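Long-range contacts in lysozyme (Penaeus vannamei, PDB 6UKC), which probably hydrolyses the beta-1,4 linkages between N-acetylmuramic acid and N-acetylglucosamine in peptidoglycan, and those between N-acetylglucosamine units of chitodextrins: residues 8-13 against 130-135; 18-23 against 86-91; 31-36 against 115-120; 56-61 against 92-97. All blocks are in the same frame, centred on the assembly; numbering follows the deposited sequence.

Interaction 1: residues 8-13 against 130-135; sequences GKCEFA and MAECWS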
loop_
_atom_site.group_PDB
_atom_site.type_symbol
_atom_site.label_atom_id
_atom_site.label_comp_id
_atom_site.label_asym_id
_atom_site.label_seq_id
_atom_site.Cartn_x
_atom_site.Cartn_y
_atom_site.Cartn_z
ATOM N N GLY A 8 2.164 9.145 -11.262
ATOM C CA GLY A 8 3.629 9.348 -11.192
ATOM C C GLY A 8 4.121 9.198 -9.753
ATOM O O GLY A 8 3.366 9.500 -8.832
ATOM N N LYS A 9 5.355 8.744 -9.555
ATOM C CA LYS A 9 5.964 8.528 -8.213
ATOM C C LYS A 9 5.908 9.825 -7.379
ATOM O O LYS A 9 5.420 9.794 -6.243
ATOM C CB LYS A 9 7.393 8.014 -8.413
ATOM C CG LYS A 9 8.254 7.954 -7.166
ATOM C CD LYS A 9 9.686 7.587 -7.485
ATOM C CE LYS A 9 10.633 7.826 -6.328
ATOM N NZ LYS A 9 11.989 7.312 -6.637
ATOM N N CYS A 10 6.435 10.925 -7.905
ATOM C CA CYS A 10 6.453 12.253 -7.234
ATOM C C CYS A 10 5.018 12.770 -7.095
ATOM O O CYS A 10 4.713 13.350 -6.046
ATOM C CB CYS A 10 7.348 13.230 -7.984
ATOM S SG CYS A 10 9.049 12.622 -8.082
ATOM N N GLU A 11 4.153 12.525 -8.075
ATOM C CA GLU A 11 2.714 12.900 -7.977
ATOM C C GLU A 11 2.069 12.183 -6.783
ATOM O O GLU A 11 1.303 12.786 -6.012
ATOM C CB GLU A 11 2.013 12.507 -9.262
ATOM C CG GLU A 11 0.567 12.963 -9.311
ATOM C CD GLU A 11 -0.250 12.270 -10.385
ATOM O OE1 GLU A 11 -1.456 12.421 -10.369
ATOM O OE2 GLU A 11 0.342 11.583 -11.234
ATOM N N PHE A 12 2.376 10.911 -6.628
ATOM C CA PHE A 12 1.873 10.082 -5.518
ATOM C C PHE A 12 2.479 10.598 -4.210
ATOM O O PHE A 12 1.696 10.739 -3.224
ATOM C CB PHE A 12 2.179 8.611 -5.765
ATOM C CG PHE A 12 1.571 7.683 -4.754
ATOM C CD1 PHE A 12 0.205 7.667 -4.540
ATOM C CD2 PHE A 12 2.369 6.846 -4.003
ATOM C CE1 PHE A 12 -0.352 6.811 -3.611
ATOM C CE2 PHE A 12 1.807 6.006 -3.058
ATOM C CZ PHE A 12 0.451 5.986 -2.867
ATOM N N ALA A 13 3.792 10.881 -4.187
ATOM C CA ALA A 13 4.447 11.460 -2.982
ATOM C C ALA A 13 3.750 12.768 -2.574
ATOM O O ALA A 13 3.417 12.897 -1.363
ATOM C CB ALA A 13 5.930 11.678 -3.204
ATOM N N MET A 130 13.761 8.917 -2.687
ATOM C CA MET A 130 12.803 10.046 -2.817
ATOM C C MET A 130 13.493 11.320 -3.341
ATOM O O MET A 130 12.759 12.338 -3.599
ATOM C CB MET A 130 12.143 10.343 -1.467
ATOM C CG MET A 130 11.178 9.269 -1.001
ATOM S SD MET A 130 9.882 8.915 -2.219
ATOM C CE MET A 130 9.221 10.561 -2.456
ATOM N N ALA A 131 14.822 11.305 -3.525
ATOM C CA ALA A 131 15.591 12.528 -3.850
ATOM C C ALA A 131 15.046 13.170 -5.138
ATOM O O ALA A 131 14.950 14.409 -5.190
ATOM C CB ALA A 131 17.070 12.238 -3.932
ATOM N N GLU A 132 14.667 12.382 -6.142
ATOM C CA GLU A 132 14.181 12.954 -7.424
ATOM C C GLU A 132 12.864 13.698 -7.189
ATOM O O GLU A 132 12.565 14.548 -8.029
ATOM C CB GLU A 132 13.964 11.885 -8.487
ATOM C CG GLU A 132 12.731 11.052 -8.218
ATOM C CD GLU A 132 12.372 10.167 -9.386
ATOM O OE1 GLU A 132 12.468 8.929 -9.224
ATOM O OE2 GLU A 132 12.036 10.721 -10.458
ATOM N N CYS A 133 12.103 13.387 -6.123
ATOM C CA CYS A 133 10.847 14.122 -5.778
ATOM C C CYS A 133 11.099 15.246 -4.766
ATOM O O CYS A 133 10.488 16.311 -4.919
ATOM C CB CYS A 133 9.783 13.214 -5.189
ATOM S SG CYS A 133 9.378 11.816 -6.252
ATOM N N TRP A 134 11.948 15.013 -3.772
ATOM C CA TRP A 134 12.155 15.941 -2.631
ATOM C C TRP A 134 13.349 16.877 -2.877
ATOM O O TRP A 134 13.633 17.674 -1.991
ATOM C CB TRP A 134 12.348 15.129 -1.345
ATOM C CG TRP A 134 11.123 14.429 -0.840
ATOM C CD1 TRP A 134 9.833 14.594 -1.260
ATOM C CD2 TRP A 134 11.073 13.475 0.235
ATOM N NE1 TRP A 134 8.989 13.801 -0.534
ATOM C CE2 TRP A 134 9.715 13.127 0.415
ATOM C CE3 TRP A 134 12.030 12.921 1.086
ATOM C CZ2 TRP A 134 9.305 12.197 1.368
ATOM C CZ3 TRP A 134 11.622 12.032 2.054
ATOM C CH2 TRP A 134 10.282 11.661 2.177
ATOM N N SER A 135 14.028 16.779 -4.021
ATOM C CA SER A 135 15.236 17.579 -4.366
ATOM C C SER A 135 14.945 18.454 -5.587
ATOM O O SER A 135 15.087 19.646 -5.417
ATOM C CB SER A 135 16.448 16.705 -4.610
ATOM O OG SER A 135 16.847 16.042 -3.419
#
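Cys-10 and Cys-133 share a disulfide that fastens the first turn of helix 9-20 to the last turn of helix 126-134, their CA atoms 5.0 Å apart. The bond from Cys-10 SG to Cys-133 SG measures 2.0 Å and its torsion is -81°, near the right angle that a relaxed cystine prefers. It is the bridge that ties the two ends of the chain together in C-type lysozymes. Packing is tightest on the inner side, where Ala-13 CB meets Met-130 CE at 3.6 Å. Bends at chi2 and chi3 curl the methionine so that its terminal methyl comes to helix 9-20, although its CB does not head that way.

The outer side is polar and looser. Lys-9 runs out almost fully extended, passing Cys-133 SG with its CG at 4.1 Å, and its NZ forms a salt bridge of 3.1 Å with Glu-132 OE1. The amine reaches that oxygen on the anti side, 24° out of the carboxylate plane. Glu-132 is exposed and does not hold the ammonium alone: NZ also bonds to the carbonyl oxygen of Tyr-129, whose ring makes a cation-pi contact with the lysine.

Helix 24-38 lies against both partners, with Val-31 touching Lys-9 and Lys-28 touching Met-130, while Phe-12 carries helix 9-20 onward to Ile-57 and Phe-58 beside the beta sheet.

Interaction 2: residues 18-23 against 86-91; sequences RDYYLS and DITEAL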
loop_
_atom_site.group_PDB
_atom_site.type_symbol
_atom_site.label_atom_id
_atom_site.label_comp_id
_atom_site.label_asym_id
_atom_site.label_seq_id
_atom_site.Cartn_x
_atom_site.Cartn_y
_atom_site.Cartn_z
ATOM N N ARG A 18 0.156 16.495 0.583
ATOM C CA ARG A 18 -0.841 17.597 0.449
ATOM C C ARG A 18 -2.172 17.204 1.118
ATOM O O ARG A 18 -2.680 17.993 1.952
ATOM C CB ARG A 18 -1.027 17.940 -1.035
ATOM C CG ARG A 18 -1.851 19.195 -1.287
ATOM C CD ARG A 18 -2.191 19.410 -2.746
ATOM N NE ARG A 18 -2.503 18.131 -3.389
ATOM C CZ ARG A 18 -1.699 17.472 -4.246
ATOM N NH1 ARG A 18 -0.527 17.968 -4.610
ATOM N NH2 ARG A 18 -2.080 16.311 -4.750
ATOM N N ASP A 19 -2.706 16.021 0.805
ATOM C CA ASP A 19 -4.118 15.683 1.120
ATOM C C ASP A 19 -4.225 14.905 2.432
ATOM O O ASP A 19 -5.299 15.013 3.077
ATOM C CB ASP A 19 -4.769 14.883 0.003
ATOM C CG ASP A 19 -5.014 15.696 -1.248
ATOM O OD1 ASP A 19 -4.498 16.827 -1.342
ATOM O OD2 ASP A 19 -5.721 15.180 -2.116
ATOM N N TYR A 20 -3.187 14.146 2.804
ATOM C CA TYR A 20 -3.197 13.213 3.966
ATOM C C TYR A 20 -2.226 13.645 5.072
ATOM O O TYR A 20 -2.262 12.987 6.150
ATOM C CB TYR A 20 -2.912 11.798 3.465
ATOM C CG TYR A 20 -3.960 11.336 2.492
ATOM C CD1 TYR A 20 -5.226 10.985 2.944
ATOM C CD2 TYR A 20 -3.728 11.352 1.130
ATOM C CE1 TYR A 20 -6.221 10.602 2.061
ATOM C CE2 TYR A 20 -4.729 11.002 0.234
ATOM C CZ TYR A 20 -5.972 10.616 0.702
ATOM O OH TYR A 20 -6.941 10.229 -0.169
ATOM N N TYR A 21 -1.388 14.677 4.847
ATOM C CA TYR A 21 -0.457 15.232 5.866
ATOM C C TYR A 21 0.372 14.081 6.449
ATOM O O TYR A 21 0.614 14.006 7.678
ATOM C CB TYR A 21 -1.220 15.956 6.985
ATOM C CG TYR A 21 -2.349 16.815 6.487
ATOM C CD1 TYR A 21 -2.089 17.946 5.715
ATOM C CD2 TYR A 21 -3.672 16.470 6.713
ATOM C CE1 TYR A 21 -3.110 18.732 5.193
ATOM C CE2 TYR A 21 -4.707 17.245 6.198
ATOM C CZ TYR A 21 -4.422 18.380 5.445
ATOM O OH TYR A 21 -5.415 19.152 4.930
ATOM N N LEU A 22 0.795 13.159 5.594
ATOM C CA LEU A 22 1.629 12.039 6.080
ATOM C C LEU A 22 3.018 12.603 6.343
ATOM O O LEU A 22 3.436 13.527 5.597
ATOM C CB LEU A 22 1.677 10.925 5.033
ATOM C CG LEU A 22 0.366 10.214 4.729
ATOM C CD1 LEU A 22 0.649 8.871 4.089
ATOM C CD2 LEU A 22 -0.484 10.009 5.983
ATOM N N SER A 23 3.702 12.038 7.333
ATOM C CA SER A 23 5.149 12.233 7.601
ATOM C C SER A 23 5.968 11.714 6.425
ATOM O O SER A 23 5.491 10.777 5.720
ATOM C CB SER A 23 5.572 11.520 8.877
ATOM O OG SER A 23 5.503 10.106 8.722
ATOM N N ASP A 86 -9.509 7.311 -6.170
ATOM C CA ASP A 86 -9.365 7.870 -4.805
ATOM C C ASP A 86 -8.799 6.815 -3.838
ATOM O O ASP A 86 -9.503 5.804 -3.596
ATOM C CB ASP A 86 -10.711 8.387 -4.319
ATOM C CG ASP A 86 -10.624 9.020 -2.957
ATOM O OD1 ASP A 86 -10.279 8.304 -1.980
ATOM O OD2 ASP A 86 -10.879 10.217 -2.892
ATOM N N ILE A 87 -7.645 7.118 -3.214
ATOM C CA ILE A 87 -6.805 6.147 -2.449
ATOM C C ILE A 87 -7.152 6.193 -0.964
ATOM O O ILE A 87 -6.543 5.422 -0.189
ATOM C CB ILE A 87 -5.303 6.426 -2.654
ATOM C CG1 ILE A 87 -4.898 7.799 -2.098
ATOM C CG2 ILE A 87 -4.969 6.275 -4.123
ATOM C CD1 ILE A 87 -3.539 7.853 -1.447
ATOM N N THR A 88 -8.044 7.082 -0.547
ATOM C CA THR A 88 -8.406 7.175 0.895
ATOM C C THR A 88 -8.495 5.774 1.534
ATOM O O THR A 88 -7.798 5.546 2.560
ATOM C CB THR A 88 -9.664 8.028 1.112
ATOM O OG1 THR A 88 -9.441 9.277 0.441
ATOM C CG2 THR A 88 -9.942 8.258 2.583
ATOM N N GLU A 89 -9.342 4.877 1.018
ATOM C CA GLU A 89 -9.645 3.595 1.722
ATOM C C GLU A 89 -8.434 2.660 1.611
ATOM O O GLU A 89 -8.175 1.915 2.581
ATOM C CB GLU A 89 -10.883 2.932 1.131
ATOM C CG GLU A 89 -12.152 3.729 1.322
ATOM C CD GLU A 89 -12.763 3.662 2.707
ATOM O OE1 GLU A 89 -13.950 4.025 2.794
ATOM O OE2 GLU A 89 -12.072 3.237 3.681
ATOM N N ALA A 90 -7.729 2.697 0.470
ATOM C CA ALA A 90 -6.470 1.948 0.246
ATOM C C ALA A 90 -5.496 2.323 1.358
ATOM O O ALA A 90 -5.011 1.410 2.057
ATOM C CB ALA A 90 -5.893 2.228 -1.126
ATOM N N LEU A 91 -5.311 3.628 1.575
ATOM C CA LEU A 91 -4.367 4.139 2.593
ATOM C C LEU A 91 -4.886 3.737 3.981
ATOM O O LEU A 91 -4.099 3.105 4.761
ATOM C CB LEU A 91 -4.235 5.649 2.393
ATOM C CG LEU A 91 -3.315 6.391 3.364
ATOM C CD1 LEU A 91 -1.907 5.791 3.393
ATOM C CD2 LEU A 91 -3.261 7.858 3.000
HETATM O O HOH W 1 -7.065 10.051 -3.475
#
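Tyr-20 and Thr-88 have the nearest CA atoms across the contact, 8.5 Å apart, where the C-terminal part of helix 9-20 faces the start of helix 88-105; the gap is bridged by side chains. Tyr-21, with positive phi, takes the chain out of the first helix. The Tyr-20 ring spans the space, and Leu-91 CD2 sits over one of its faces in a CH-pi contact, 3.8 Å from the ring centroid and 22° off the normal. A chi1 near 180° swings the Leu-91 branch toward segment 18-23, where CD2 takes the ring and CD1 meets Leu-22 CD1 tip to tip at 4.1 Å. Ile-87 CD1 touches Tyr-20 CE2 obliquely at 3.8 Å.

At the far edge of the ring, in its plane, Tyr-20 OH and Thr-88 OG1 lie 2.7 Å apart, a likely hydrogen bond. Thr-88 OG1 itself donates to the syn lone pair of Asp-86 OD1, which also accepts from Thr-88 N at 2.9 Å and so caps the helix. A water accepts from Ile-87 N and makes only a weak contact with Tyr-20 OH.

One phenol thus joins two kinds of surface: one face packs on Leu-91, while its hydroxyl adjoins the capping network of helix 88-105, where the carboxylate's charge would probably interact favourably with the positive end of the helix dipole.

Interaction 3: residues 31-36 against 115-120; sequences VCIAEF and VAYNSK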
loop_
_atom_site.group_PDB
_atom_site.type_symbol
_atom_site.label_atom_id
_atom_site.label_comp_id
_atom_site.label_asym_id
_atom_site.label_seq_id
_atom_site.Cartn_x
_atom_site.Cartn_y
_atom_site.Cartn_z
ATOM N N VAL A 31 5.413 5.226 -0.953
ATOM C CA VAL A 31 5.822 5.404 -2.383
ATOM C C VAL A 31 6.582 4.149 -2.865
ATOM O O VAL A 31 6.259 3.586 -3.978
ATOM C CB VAL A 31 6.657 6.686 -2.544
ATOM C CG1 VAL A 31 7.319 6.776 -3.907
ATOM C CG2 VAL A 31 5.821 7.937 -2.269
ATOM N N CYS A 32 7.577 3.720 -2.089
ATOM C CA CYS A 32 8.434 2.561 -2.438
ATOM C C CYS A 32 7.549 1.312 -2.597
ATOM O O CYS A 32 7.711 0.577 -3.645
ATOM C CB CYS A 32 9.520 2.322 -1.401
ATOM S SG CYS A 32 10.723 1.094 -1.960
ATOM N N ILE A 33 6.674 1.067 -1.606
ATOM C CA ILE A 33 5.779 -0.124 -1.593
ATOM C C ILE A 33 4.877 -0.065 -2.824
ATOM O O ILE A 33 4.833 -1.103 -3.532
ATOM C CB ILE A 33 4.998 -0.264 -0.277
ATOM C CG1 ILE A 33 5.957 -0.629 0.858
ATOM C CG2 ILE A 33 3.875 -1.291 -0.414
ATOM C CD1 ILE A 33 5.378 -0.396 2.231
ATOM N N ALA A 34 4.241 1.092 -3.099
ATOM C CA ALA A 34 3.347 1.265 -4.273
ATOM C C ALA A 34 4.113 1.019 -5.577
ATOM O O ALA A 34 3.535 0.391 -6.503
ATOM C CB ALA A 34 2.729 2.641 -4.299
ATOM N N GLU A 35 5.319 1.588 -5.709
ATOM C CA GLU A 35 6.089 1.407 -6.961
ATOM C C GLU A 35 6.150 -0.097 -7.254
ATOM O O GLU A 35 5.716 -0.523 -8.352
ATOM C CB GLU A 35 7.499 1.994 -6.901
ATOM C CG GLU A 35 8.110 2.070 -8.289
ATOM C CD GLU A 35 9.550 2.515 -8.402
ATOM O OE1 GLU A 35 10.211 1.963 -9.258
ATOM O OE2 GLU A 35 9.994 3.425 -7.661
ATOM N N PHE A 36 6.625 -0.884 -6.287
ATOM C CA PHE A 36 7.056 -2.287 -6.542
ATOM C C PHE A 36 5.885 -3.245 -6.363
ATOM O O PHE A 36 6.018 -4.343 -6.889
ATOM C CB PHE A 36 8.292 -2.632 -5.718
ATOM C CG PHE A 36 9.462 -1.777 -6.128
ATOM C CD1 PHE A 36 10.076 -1.971 -7.356
ATOM C CD2 PHE A 36 9.913 -0.745 -5.317
ATOM C CE1 PHE A 36 11.150 -1.182 -7.749
ATOM C CE2 PHE A 36 10.975 0.062 -5.717
ATOM C CZ PHE A 36 11.590 -0.154 -6.936
ATOM N N VAL A 115 5.432 -8.053 0.406
ATOM C CA VAL A 115 6.528 -8.768 -0.303
ATOM C C VAL A 115 7.454 -7.713 -0.924
ATOM O O VAL A 115 8.669 -7.835 -0.738
ATOM C CB VAL A 115 5.974 -9.781 -1.324
ATOM C CG1 VAL A 115 7.075 -10.558 -2.025
ATOM C CG2 VAL A 115 5.015 -10.762 -0.666
ATOM N N ALA A 116 6.918 -6.662 -1.556
ATOM C CA ALA A 116 7.747 -5.607 -2.198
ATOM C C ALA A 116 8.596 -4.891 -1.142
ATOM O O ALA A 116 9.744 -4.492 -1.465
ATOM C CB ALA A 116 6.898 -4.620 -2.973
ATOM N N TYR A 117 8.058 -4.709 0.068
ATOM C CA TYR A 117 8.774 -3.989 1.153
ATOM C C TYR A 117 10.008 -4.811 1.539
ATOM O O TYR A 117 11.099 -4.240 1.631
ATOM C CB TYR A 117 7.894 -3.679 2.370
ATOM C CG TYR A 117 8.695 -3.088 3.505
ATOM C CD1 TYR A 117 9.057 -1.750 3.509
ATOM C CD2 TYR A 117 9.172 -3.890 4.531
ATOM C CE1 TYR A 117 9.835 -1.214 4.520
ATOM C CE2 TYR A 117 9.945 -3.373 5.555
ATOM C CZ TYR A 117 10.279 -2.028 5.547
ATOM O OH TYR A 117 11.032 -1.519 6.558
ATOM N N ASN A 118 9.824 -6.121 1.698
ATOM C CA ASN A 118 10.858 -7.058 2.198
ATOM C C ASN A 118 11.984 -7.151 1.157
ATOM O O ASN A 118 13.148 -7.237 1.570
ATOM C CB ASN A 118 10.229 -8.402 2.580
ATOM C CG ASN A 118 9.306 -8.295 3.776
ATOM O OD1 ASN A 118 9.506 -7.448 4.648
ATOM N ND2 ASN A 118 8.292 -9.141 3.831
ATOM N N SER A 119 11.674 -7.070 -0.146
ATOM C CA SER A 119 12.681 -7.280 -1.218
ATOM C C SER A 119 13.272 -5.946 -1.690
ATOM O O SER A 119 14.440 -5.942 -2.070
ATOM C CB SER A 119 12.092 -8.046 -2.357
ATOM O OG SER A 119 10.852 -7.473 -2.700
ATOM N N LYS A 120 12.514 -4.848 -1.696
ATOM C CA LYS A 120 12.940 -3.636 -2.451
ATOM C C LYS A 120 13.112 -2.398 -1.559
ATOM O O LYS A 120 13.764 -1.439 -2.024
ATOM C CB LYS A 120 11.927 -3.369 -3.562
ATOM C CG LYS A 120 11.905 -4.443 -4.633
ATOM C CD LYS A 120 13.024 -4.271 -5.609
ATOM C CE LYS A 120 13.417 -5.558 -6.294
ATOM N NZ LYS A 120 12.220 -6.247 -6.821
#
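Ile-33 and Phe-36 face Tyr-117 and Ala-116 where segments 31-36 and 115-120, of helices 24-38 and 115-121, pass each other nearly at right angles (104°), their axes 8.6 Å apart, and the CA atoms of Phe-36 and Ala-116 come to 5.5 Å. The small residue is what permits such closeness: Ala-116 CB lies 3.7 Å from Phe-36 CB and rests against the last turn of the opposing helix. Inward of it, Ile-33 CG1 packs on Tyr-117 CB at 3.9 Å. The isoleucine CD1 continues to the tyrosine ring, which it approaches obliquely.

This pair of helices belongs to the alpha-helical lobe of the C-type lysozyme fold, and a disulfide from Cys-32 to Cys-121, the residue just beyond this contact, covalently links the two helices beside the crossing. In enzymes of this family the helix matching 24-38 carries the catalytic acid near its C-terminal end, so the contact probably lies near the substrate cleft. Next to it, Glu-37 OE1 makes a hydrogen bond with Ala-116 N.

Toward the surface, Lys-120 lays the aliphatic part of its chain across the Phe-36 ring. Its CB makes a CH-pi contact 4.1 Å from the ring centroid, 24° off the normal, and a bend at chi2 (-80°) keeps CG and CD over the same face, with CD 4.1 Å from Phe-36 CD1. Glu-35 CB lies over the opposite face, so the phenylalanine, though exposed, is sandwiched. A wider pi-type turn at 117-120 shapes the helix here, and Ser-119 OG donates to Val-115 O at 3.0 Å.

Interaction 4: residues 56-61 against 92-97; sequences GIFQIN and RCAETI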
loop_
_atom_site.group_PDB
_atom_site.type_symbol
_atom_site.label_atom_id
_atom_site.label_comp_id
_atom_site.label_asym_id
_atom_site.label_seq_id
_atom_site.Cartn_x
_atom_site.Cartn_y
_atom_site.Cartn_z
ATOM N N GLY A 56 -5.578 -3.202 -5.938
ATOM C CA GLY A 56 -5.214 -1.774 -5.952
ATOM C C GLY A 56 -3.718 -1.522 -5.875
ATOM O O GLY A 56 -2.931 -2.457 -6.016
ATOM N N ILE A 57 -3.371 -0.266 -5.618
ATOM C CA ILE A 57 -1.997 0.304 -5.579
ATOM C C ILE A 57 -1.150 -0.374 -4.483
ATOM O O ILE A 57 0.110 -0.374 -4.654
ATOM C CB ILE A 57 -2.094 1.830 -5.385
ATOM C CG1 ILE A 57 -0.759 2.523 -5.664
ATOM C CG2 ILE A 57 -2.644 2.189 -4.003
ATOM C CD1 ILE A 57 -0.907 3.964 -6.029
ATOM N N PHE A 58 -1.776 -0.936 -3.428
ATOM C CA PHE A 58 -1.075 -1.601 -2.285
ATOM C C PHE A 58 -1.316 -3.115 -2.313
ATOM O O PHE A 58 -0.885 -3.803 -1.350
ATOM C CB PHE A 58 -1.470 -0.984 -0.936
ATOM C CG PHE A 58 -1.070 0.461 -0.748
ATOM C CD1 PHE A 58 0.232 0.880 -0.979
ATOM C CD2 PHE A 58 -1.958 1.391 -0.254
ATOM C CE1 PHE A 58 0.622 2.190 -0.769
ATOM C CE2 PHE A 58 -1.571 2.710 -0.041
ATOM C CZ PHE A 58 -0.284 3.112 -0.311
ATOM N N GLN A 59 -1.966 -3.618 -3.378
ATOM C CA GLN A 59 -2.131 -5.065 -3.653
ATOM C C GLN A 59 -2.518 -5.759 -2.347
ATOM O O GLN A 59 -1.829 -6.686 -1.932
ATOM C CB GLN A 59 -0.842 -5.589 -4.290
ATOM C CG GLN A 59 -0.677 -5.117 -5.727
ATOM C CD GLN A 59 -1.731 -5.799 -6.553
ATOM O OE1 GLN A 59 -1.668 -7.018 -6.741
ATOM N NE2 GLN A 59 -2.719 -5.027 -7.006
ATOM N N ILE A 60 -3.599 -5.294 -1.729
ATOM C CA ILE A 60 -4.135 -5.829 -0.453
ATOM C C ILE A 60 -4.990 -7.057 -0.769
ATOM O O ILE A 60 -5.837 -6.975 -1.716
ATOM C CB ILE A 60 -4.935 -4.738 0.278
ATOM C CG1 ILE A 60 -4.027 -3.596 0.741
ATOM C CG2 ILE A 60 -5.710 -5.356 1.427
ATOM C CD1 ILE A 60 -4.708 -2.283 0.893
ATOM N N ASN A 61 -4.798 -8.112 0.029
ATOM C CA ASN A 61 -5.256 -9.503 -0.230
ATOM C C ASN A 61 -6.630 -9.705 0.416
ATOM O O ASN A 61 -6.743 -9.381 1.626
ATOM C CB ASN A 61 -4.242 -10.526 0.301
ATOM C CG ASN A 61 -4.565 -11.937 -0.152
ATOM O OD1 ASN A 61 -5.154 -12.710 0.605
ATOM N ND2 ASN A 61 -4.236 -12.263 -1.395
ATOM N N ARG A 92 -6.167 4.031 4.272
ATOM C CA ARG A 92 -6.748 3.703 5.596
ATOM C C ARG A 92 -6.464 2.216 5.881
ATOM O O ARG A 92 -5.950 1.899 6.986
ATOM C CB ARG A 92 -8.227 4.080 5.644
ATOM C CG ARG A 92 -8.853 3.973 7.029
ATOM C CD ARG A 92 -10.292 4.484 7.036
ATOM N NE ARG A 92 -10.293 5.933 6.860
ATOM C CZ ARG A 92 -11.019 6.615 5.967
ATOM N NH1 ARG A 92 -11.890 6.000 5.184
ATOM N NH2 ARG A 92 -10.916 7.930 5.895
ATOM N N CYS A 93 -6.689 1.340 4.895
ATOM C CA CYS A 93 -6.558 -0.126 5.094
ATOM C C CYS A 93 -5.074 -0.534 5.187
ATOM O O CYS A 93 -4.722 -1.432 6.038
ATOM C CB CYS A 93 -7.293 -0.895 4.007
ATOM S SG CYS A 93 -7.208 -2.687 4.231
ATOM N N ALA A 94 -4.201 0.088 4.391
ATOM C CA ALA A 94 -2.740 -0.172 4.479
ATOM C C ALA A 94 -2.260 0.215 5.890
ATOM O O ALA A 94 -1.525 -0.566 6.511
ATOM C CB ALA A 94 -1.977 0.538 3.370
ATOM N N GLU A 95 -2.712 1.340 6.440
ATOM C CA GLU A 95 -2.270 1.748 7.804
ATOM C C GLU A 95 -2.738 0.732 8.846
ATOM O O GLU A 95 -2.027 0.572 9.859
ATOM C CB GLU A 95 -2.815 3.127 8.147
ATOM C CG GLU A 95 -2.127 4.207 7.339
ATOM C CD GLU A 95 -2.632 5.612 7.591
ATOM O OE1 GLU A 95 -1.867 6.556 7.378
ATOM O OE2 GLU A 95 -3.796 5.742 7.982
ATOM N N THR A 96 -3.922 0.139 8.661
ATOM C CA THR A 96 -4.430 -0.965 9.524
ATOM C C THR A 96 -3.561 -2.222 9.355
ATOM O O THR A 96 -3.287 -2.910 10.386
ATOM C CB THR A 96 -5.889 -1.295 9.194
ATOM O OG1 THR A 96 -6.598 -0.103 9.494
ATOM C CG2 THR A 96 -6.450 -2.462 9.983
ATOM N N ILE A 97 -3.202 -2.564 8.107
ATOM C CA ILE A 97 -2.302 -3.730 7.842
ATOM C C ILE A 97 -0.966 -3.480 8.562
ATOM O O ILE A 97 -0.518 -4.378 9.305
ATOM C CB ILE A 97 -2.130 -3.974 6.334
ATOM C CG1 ILE A 97 -3.449 -4.445 5.708
ATOM C CG2 ILE A 97 -0.980 -4.942 6.050
ATOM C CD1 ILE A 97 -3.434 -4.466 4.216
#
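Ile-60 and Phe-58 press into one side of helix 88-105 at a fully buried junction between the beta sheet and the helices of the lysozyme fold. A type I turn from Gly-56 to Gln-59 runs directly into a G1 beta bulge, in which Gln-59 and Ile-60 together face a single residue of strand 53-55. This chain path sets the phenylalanine and the isoleucine side by side as two bumps.

Each finds its own place on the helix. Phe-58 fits against the small Ala-94, whose CB lies 3.7 Å from the ring's CD2 and meets the ring obliquely; the CA atoms of this pair are 7.1 Å apart. Ile-60 reaches into the hollow between Cys-93 and Ile-97. Its CG2 and CD1 both lie 4.2 Å from Cys-93 SG, a sulfur already bonded to Cys-75. Trp-30 of helix 24-38 meets the Phe-58 ring and also touches Ala-94, closing the hydrophobic cluster from another helix.

Within the turn, Gln-59 grips Gly-56 O twice, through its backbone N and through NE2 at 2.8 Å, which probably limits the turn's freedom. The helix answers with a single methyl: Ile-97 CD1 enters the fork of Ile-60, 3.6 Å from CG1 and 3.7 Å from CG2.

Phe-12, the hub of the set, belongs to segment 8-13 but takes no part across interaction 1; its ring touches Ile-87 of interaction 2 (CE1 to CD1, 4.0 Å), Ala-34 of interaction 3 (CE2 to CB, 3.7 Å) and Phe-58 of interaction 4 (CZ to CZ, 3.9 Å). Interactions 2 and 4 share helix 88-105, their centres about 12 Å apart. Interactions 2 and 3 lie on opposite sides of the chain's centre, about 17 Å between centres, and do not touch. Interactions 3 and 4, about 12 Å apart by centres, adjoin through Ala-34 and Ile-57; in this family the substrate cleft runs between the helical and beta lobes, so both probably lie near it.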